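Local coordinates for biotin binding protein A (Gallus gallus, PDB 2C1S) that binds biotin, here captured as biotin-D-sulfoxide, inside the closed antiparallel beta-barrel of the avidin family, at residues G67-W72 against D76-F81; S33-V38 against K43-S48. All coordinates share one frame; numbering follows the deposited sequence.

Interaction 1 of 2, residues G67-W72 against D76-F81; sequences GFTVQW and DSTTVF. With BSO (biotin-D-sulfoxide), chain C.
Gly67 meets Phe81 through its CA, which approaches the Phe81 carbonyl in a CA-H...O contact. The same carbonyl takes the amide of Phe68, and Phe68 O receives Phe81 N. On the barrel interior Phe81 CB sits over one face of the Phe68 ring, 3.8 Å from its centroid; the two rings are near parallel (21°) but slid apart. With chi1 at 59°, Phe68 CG stands between its own N and carbonyl carbon, which swings the ring toward Phe81. Thr69, on the outward face, presses CG2 tightly on Thr78 CG2 (3.4 Å) and lies alongside Val80, where a second subunit packs. Val70 N bonds to Thr79 O at 2.8 Å, while its CG1 backs the Trp72 ring. That indole carries BSO C9 over its opposite face and directs NE1 at Thr79 OG1, 2.9 Å away and in the ring plane. Ser77 OG donates to carboxylate oxygen O12 of BSO (2.7 Å). Thr79 OG1 is placed to donate to sulfoxide oxygen O10, though their 2.5 Å separation is so short that its exact length is doubtful. The indole N-H uses Thr79 OG1 as an acceptor, which leaves that hydroxyl's own hydrogen to point at the ligand.

Interaction 2 of 2, residues S33-V38 against K43-S48; sequences SYQTAV and KQILVS. With BSO (biotin-D-sulfoxide), chain C.
The Tyr34 ring receives the BSO ureido oxygen O3 at its edge, in the ring plane, with Thr36 CB also at the edge; Phe81 and Trp72 meet the ring from the hairpin of strands 66-71 and 78-87, the indole roughly perpendicular to it. Tyr34 CG lies anti to the backbone N (chi1 -159°), and the ring runs inward from the strand until OH donates to O3 at 2.7 Å. At the other end of the residue, Tyr34 and Ser48 form a hydrogen-bonded antiparallel pair: Tyr34 N reaches Ser48 O at 2.7 Å, and Ser48 N returns to Tyr34 O. Beyond this pair the chains part, and a water donates to Tyr34 O, which already takes Ser48 N, and to Leu46 O, and accepts from Thr36 N, filling in where direct pairing stops. A bend at chi2 (74°) folds Gln35 across Val47, with OE1 3.4 Å from Val47 CB, and a second water links NE2 to Ile45 O. Thr36 OG1 does double duty, accepting the ureido N2 of BSO at 2.8 Å in a nearly straight bond (171°) and donating to a lone pair of Val38 O at 2.7 Å; with its hydrogen given to Val38 O, the hydroxyl is left as an acceptor for N2. Ile45 CG2 packs on the Thr36 methyl CG2, and its CD1 lies against the carbonyl oxygen Thr36 O. The contact lies where strand 29-35 runs into the loop leading to strand 48-54, with strand 18-21 bonded along its other edge and Trp112 of a third subunit packed on Val38.

In the fold
Interaction 2 closes before interaction 1 opens along the chain, and their centres lie 11 Å apart in the same eight-stranded antiparallel barrel. Strand order follows sequence order, so 29-35, 48-54, 66-71 and 78-87 stand side by side; strand 48-54, which Ser48 begins, lies between strand 29-35 of interaction 2 and strand 66-71 of interaction 1. The contacts touch directly, Trp72 CH2 reaching Tyr34 CD2 and Phe81 CZ reaching Tyr34 OH, both at 3.4 Å. Between them they divide the ligand: interaction 2 holds the ureido group, interaction 1 the sulfoxide and carboxylate. Ser17, Thr39, Ala40 and Asn120 add further hydrogen bonds to the same molecule.

Interaction 1 of 2, residues G67-W72 against D76-F81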
# COMPACT_ATOMS: atom_id res chain seq x y z
N GLY A 67 -10.28 6.34 10.95
CA GLY A 67 -10.40 5.42 9.85
C GLY A 67 -11.86 5.09 9.64
O GLY A 67 -12.69 5.21 10.57
N PHE A 68 -12.19 4.67 8.44
CA PHE A 68 -13.55 4.15 8.17
C PHE A 68 -13.60 3.09 7.07
O PHE A 68 -12.74 3.03 6.22
CB PHE A 68 -14.58 5.27 7.92
CG PHE A 68 -14.27 6.19 6.76
CD1 PHE A 68 -14.70 5.89 5.47
CD2 PHE A 68 -13.57 7.39 6.98
CE1 PHE A 68 -14.43 6.75 4.42
CE2 PHE A 68 -13.31 8.26 5.93
CZ PHE A 68 -13.70 7.93 4.66
N THR A 69 -14.67 2.30 7.11
CA THR A 69 -14.97 1.32 6.09
C THR A 69 -16.17 1.75 5.29
O THR A 69 -17.20 2.19 5.86
CB THR A 69 -15.30 -0.06 6.72
OG1 THR A 69 -14.21 -0.50 7.51
CG2 THR A 69 -15.70 -1.11 5.62
N VAL A 70 -16.06 1.66 3.97
CA VAL A 70 -17.19 1.89 3.08
C VAL A 70 -17.77 0.61 2.46
O VAL A 70 -17.08 -0.09 1.69
CB VAL A 70 -16.85 2.87 1.97
CG1 VAL A 70 -18.09 3.13 1.11
CG2 VAL A 70 -16.19 4.16 2.56
N GLN A 71 -19.05 0.36 2.73
CA GLN A 71 -19.74 -0.82 2.20
C GLN A 71 -20.50 -0.44 0.93
O GLN A 71 -21.68 -0.05 0.99
CB GLN A 71 -20.67 -1.36 3.30
CG GLN A 71 -21.38 -2.69 3.05
CD GLN A 71 -22.60 -2.80 3.97
OE1 GLN A 71 -23.57 -2.08 3.76
NE2 GLN A 71 -22.53 -3.67 5.01
N TRP A 72 -19.82 -0.54 -0.21
CA TRP A 72 -20.36 -0.08 -1.50
C TRP A 72 -21.64 -0.81 -1.79
O TRP A 72 -21.70 -2.03 -1.67
CB TRP A 72 -19.36 -0.32 -2.63
CG TRP A 72 -18.05 0.36 -2.35
CD1 TRP A 72 -16.87 -0.25 -2.03
CD2 TRP A 72 -17.79 1.79 -2.31
NE1 TRP A 72 -15.88 0.69 -1.83
CE2 TRP A 72 -16.42 1.95 -1.98
CE3 TRP A 72 -18.57 2.93 -2.53
CZ2 TRP A 72 -15.81 3.21 -1.87
CZ3 TRP A 72 -17.96 4.19 -2.44
CH2 TRP A 72 -16.60 4.32 -2.11
N ASP A 76 -19.19 -5.47 -5.04
CA ASP A 76 -18.85 -6.50 -4.05
C ASP A 76 -17.59 -6.20 -3.26
O ASP A 76 -17.22 -6.95 -2.37
CB ASP A 76 -18.77 -7.86 -4.75
CG ASP A 76 -20.07 -8.20 -5.45
OD1 ASP A 76 -21.12 -7.79 -4.92
OD2 ASP A 76 -20.05 -8.82 -6.54
N SER A 77 -16.99 -5.07 -3.54
CA SER A 77 -15.72 -4.70 -2.95
C SER A 77 -15.98 -3.90 -1.67
O SER A 77 -17.13 -3.50 -1.40
CB SER A 77 -14.98 -3.83 -3.96
OG SER A 77 -15.79 -2.70 -4.23
N THR A 78 -14.92 -3.66 -0.91
CA THR A 78 -14.99 -2.88 0.32
C THR A 78 -13.77 -1.99 0.29
O THR A 78 -12.70 -2.43 -0.12
CB THR A 78 -14.97 -3.76 1.60
OG1 THR A 78 -16.21 -4.48 1.66
CG2 THR A 78 -14.89 -2.92 2.83
N THR A 79 -13.94 -0.75 0.73
CA THR A 79 -12.80 0.17 0.87
C THR A 79 -12.62 0.56 2.32
O THR A 79 -13.60 0.79 3.03
CB THR A 79 -12.98 1.47 0.04
OG1 THR A 79 -13.08 1.14 -1.33
CG2 THR A 79 -11.80 2.43 0.21
N VAL A 80 -11.36 0.67 2.74
CA VAL A 80 -11.05 1.30 4.02
C VAL A 80 -10.20 2.55 3.78
O VAL A 80 -9.29 2.55 2.93
CB VAL A 80 -10.39 0.33 5.05
CG1 VAL A 80 -11.41 -0.80 5.48
CG2 VAL A 80 -9.05 -0.26 4.52
N PHE A 81 -10.54 3.61 4.51
CA PHE A 81 -9.79 4.88 4.48
C PHE A 81 -9.20 5.14 5.85
O PHE A 81 -9.85 4.92 6.88
CB PHE A 81 -10.74 6.04 4.16
CG PHE A 81 -11.24 6.08 2.76
CD1 PHE A 81 -10.64 6.93 1.82
CD2 PHE A 81 -12.35 5.31 2.35
CE1 PHE A 81 -11.12 6.99 0.51
CE2 PHE A 81 -12.82 5.37 1.05
CZ PHE A 81 -12.21 6.21 0.11
C11 BSO C . -15.52 -0.16 -6.71
O11 BSO C . -15.42 0.39 -7.83
O12 BSO C . -15.15 -1.33 -6.48
C10 BSO C . -16.16 0.60 -5.53
C9 BSO C . -15.98 2.14 -5.54
C8 BSO C . -14.54 2.47 -5.15
C7 BSO C . -14.27 3.97 -5.36
C2 BSO C . -12.80 4.28 -4.99
S1 BSO C . -12.42 4.14 -3.23
C6 BSO C . -10.82 4.98 -3.41
C5 BSO C . -11.08 6.10 -4.45
N1 BSO C . -11.51 7.31 -3.74
C3 BSO C . -12.77 7.63 -4.08
O3 BSO C . -13.32 8.63 -3.63
N2 BSO C . -13.32 6.79 -4.97
C4 BSO C . -12.32 5.73 -5.33
O10 BSO C . -12.14 2.68 -3.02

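Interaction 2 of 2, residues S33-V38 against K43-S48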
# COMPACT_ATOMS: atom_id res chain seq x y z
N SER A 33 -22.17 8.64 4.98
CA SER A 33 -22.45 8.16 3.63
C SER A 33 -21.36 8.62 2.67
O SER A 33 -20.70 9.65 2.92
CB SER A 33 -23.83 8.63 3.14
OG SER A 33 -23.90 10.05 3.23
N TYR A 34 -21.17 7.88 1.59
CA TYR A 34 -20.07 8.13 0.66
C TYR A 34 -20.58 8.00 -0.75
O TYR A 34 -21.12 6.95 -1.14
CB TYR A 34 -18.93 7.09 0.89
CG TYR A 34 -17.59 7.55 0.35
CD1 TYR A 34 -16.63 8.08 1.22
CD2 TYR A 34 -17.30 7.50 -1.02
CE1 TYR A 34 -15.41 8.55 0.75
CE2 TYR A 34 -16.04 7.97 -1.54
CZ TYR A 34 -15.10 8.49 -0.62
OH TYR A 34 -13.85 8.97 -1.02
N GLN A 35 -20.45 9.10 -1.51
CA GLN A 35 -20.85 9.16 -2.90
C GLN A 35 -19.61 9.27 -3.80
O GLN A 35 -19.11 10.38 -4.09
CB GLN A 35 -21.75 10.37 -3.14
CG GLN A 35 -22.34 10.42 -4.54
CD GLN A 35 -23.45 9.38 -4.75
OE1 GLN A 35 -24.29 9.18 -3.87
NE2 GLN A 35 -23.47 8.74 -5.91
N THR A 36 -19.11 8.13 -4.24
CA THR A 36 -17.89 8.14 -5.04
C THR A 36 -18.16 8.65 -6.45
O THR A 36 -19.22 8.36 -7.03
CB THR A 36 -17.18 6.73 -5.03
OG1 THR A 36 -16.00 6.80 -5.83
CG2 THR A 36 -18.07 5.62 -5.58
N ALA A 37 -17.23 9.44 -7.01
CA ALA A 37 -17.35 9.94 -8.38
C ALA A 37 -16.92 8.92 -9.41
O ALA A 37 -17.26 9.04 -10.60
CB ALA A 37 -16.53 11.22 -8.55
N VAL A 38 -16.16 7.92 -8.96
CA VAL A 38 -15.50 6.94 -9.81
C VAL A 38 -15.72 5.51 -9.29
O VAL A 38 -15.99 5.28 -8.11
CB VAL A 38 -13.97 7.24 -9.93
CG1 VAL A 38 -13.73 8.63 -10.53
CG2 VAL A 38 -13.32 7.19 -8.58
N LYS A 43 -20.91 -0.63 -13.00
CA LYS A 43 -22.21 -0.41 -12.37
C LYS A 43 -22.49 1.06 -12.11
O LYS A 43 -21.56 1.87 -12.00
CB LYS A 43 -22.32 -1.19 -11.05
CG LYS A 43 -22.10 -2.70 -11.16
CD LYS A 43 -23.13 -3.37 -12.05
CE LYS A 43 -23.17 -4.88 -11.81
NZ LYS A 43 -23.23 -5.70 -13.07
N GLN A 44 -23.77 1.40 -12.03
CA GLN A 44 -24.21 2.72 -11.62
C GLN A 44 -23.83 2.93 -10.15
O GLN A 44 -24.14 2.11 -9.28
CB GLN A 44 -25.74 2.86 -11.86
CG GLN A 44 -26.46 4.02 -11.13
CD GLN A 44 -25.97 5.41 -11.52
OE1 GLN A 44 -25.60 5.67 -12.67
NE2 GLN A 44 -25.97 6.32 -10.55
N ILE A 45 -23.13 4.03 -9.88
CA ILE A 45 -22.73 4.34 -8.51
C ILE A 45 -23.98 4.69 -7.68
O ILE A 45 -24.89 5.39 -8.16
CB ILE A 45 -21.70 5.50 -8.43
CG1 ILE A 45 -20.39 5.14 -9.14
CG2 ILE A 45 -21.38 5.82 -6.97
CD1 ILE A 45 -19.63 6.36 -9.65
N LEU A 46 -24.00 4.20 -6.44
CA LEU A 46 -25.06 4.45 -5.47
C LEU A 46 -24.44 4.89 -4.15
O LEU A 46 -23.35 4.40 -3.78
CB LEU A 46 -25.89 3.17 -5.27
CG LEU A 46 -26.71 2.64 -6.46
CD1 LEU A 46 -27.12 1.16 -6.26
CD2 LEU A 46 -27.96 3.51 -6.71
N VAL A 47 -25.11 5.80 -3.43
CA VAL A 47 -24.65 6.22 -2.10
C VAL A 47 -24.41 5.00 -1.20
O VAL A 47 -25.20 4.04 -1.17
CB VAL A 47 -25.59 7.27 -1.40
CG1 VAL A 47 -27.00 6.68 -1.13
CG2 VAL A 47 -24.95 7.83 -0.11
N SER A 48 -23.31 5.04 -0.48
CA SER A 48 -22.98 3.89 0.33
C SER A 48 -22.65 4.30 1.74
O SER A 48 -22.10 5.38 1.97
CB SER A 48 -21.81 3.11 -0.28
OG SER A 48 -22.11 2.75 -1.60
C11 BSO C . -15.52 -0.16 -6.71
O11 BSO C . -15.42 0.39 -7.83
O12 BSO C . -15.15 -1.33 -6.48
C10 BSO C . -16.16 0.60 -5.53
C9 BSO C . -15.98 2.14 -5.54
C8 BSO C . -14.54 2.47 -5.15
C7 BSO C . -14.27 3.97 -5.36
C2 BSO C . -12.80 4.28 -4.99
S1 BSO C . -12.42 4.14 -3.23
C6 BSO C . -10.82 4.98 -3.41
C5 BSO C . -11.08 6.10 -4.45
N1 BSO C . -11.51 7.31 -3.74
C3 BSO C . -12.77 7.63 -4.08
O3 BSO C . -13.32 8.63 -3.63
N2 BSO C . -13.32 6.79 -4.97
C4 BSO C . -12.32 5.73 -5.33
O10 BSO C . -12.14 2.68 -3.02
O HOH W 1 -20.93 5.78 -3.63
O HOH W 2 -25.97 7.62 -7.02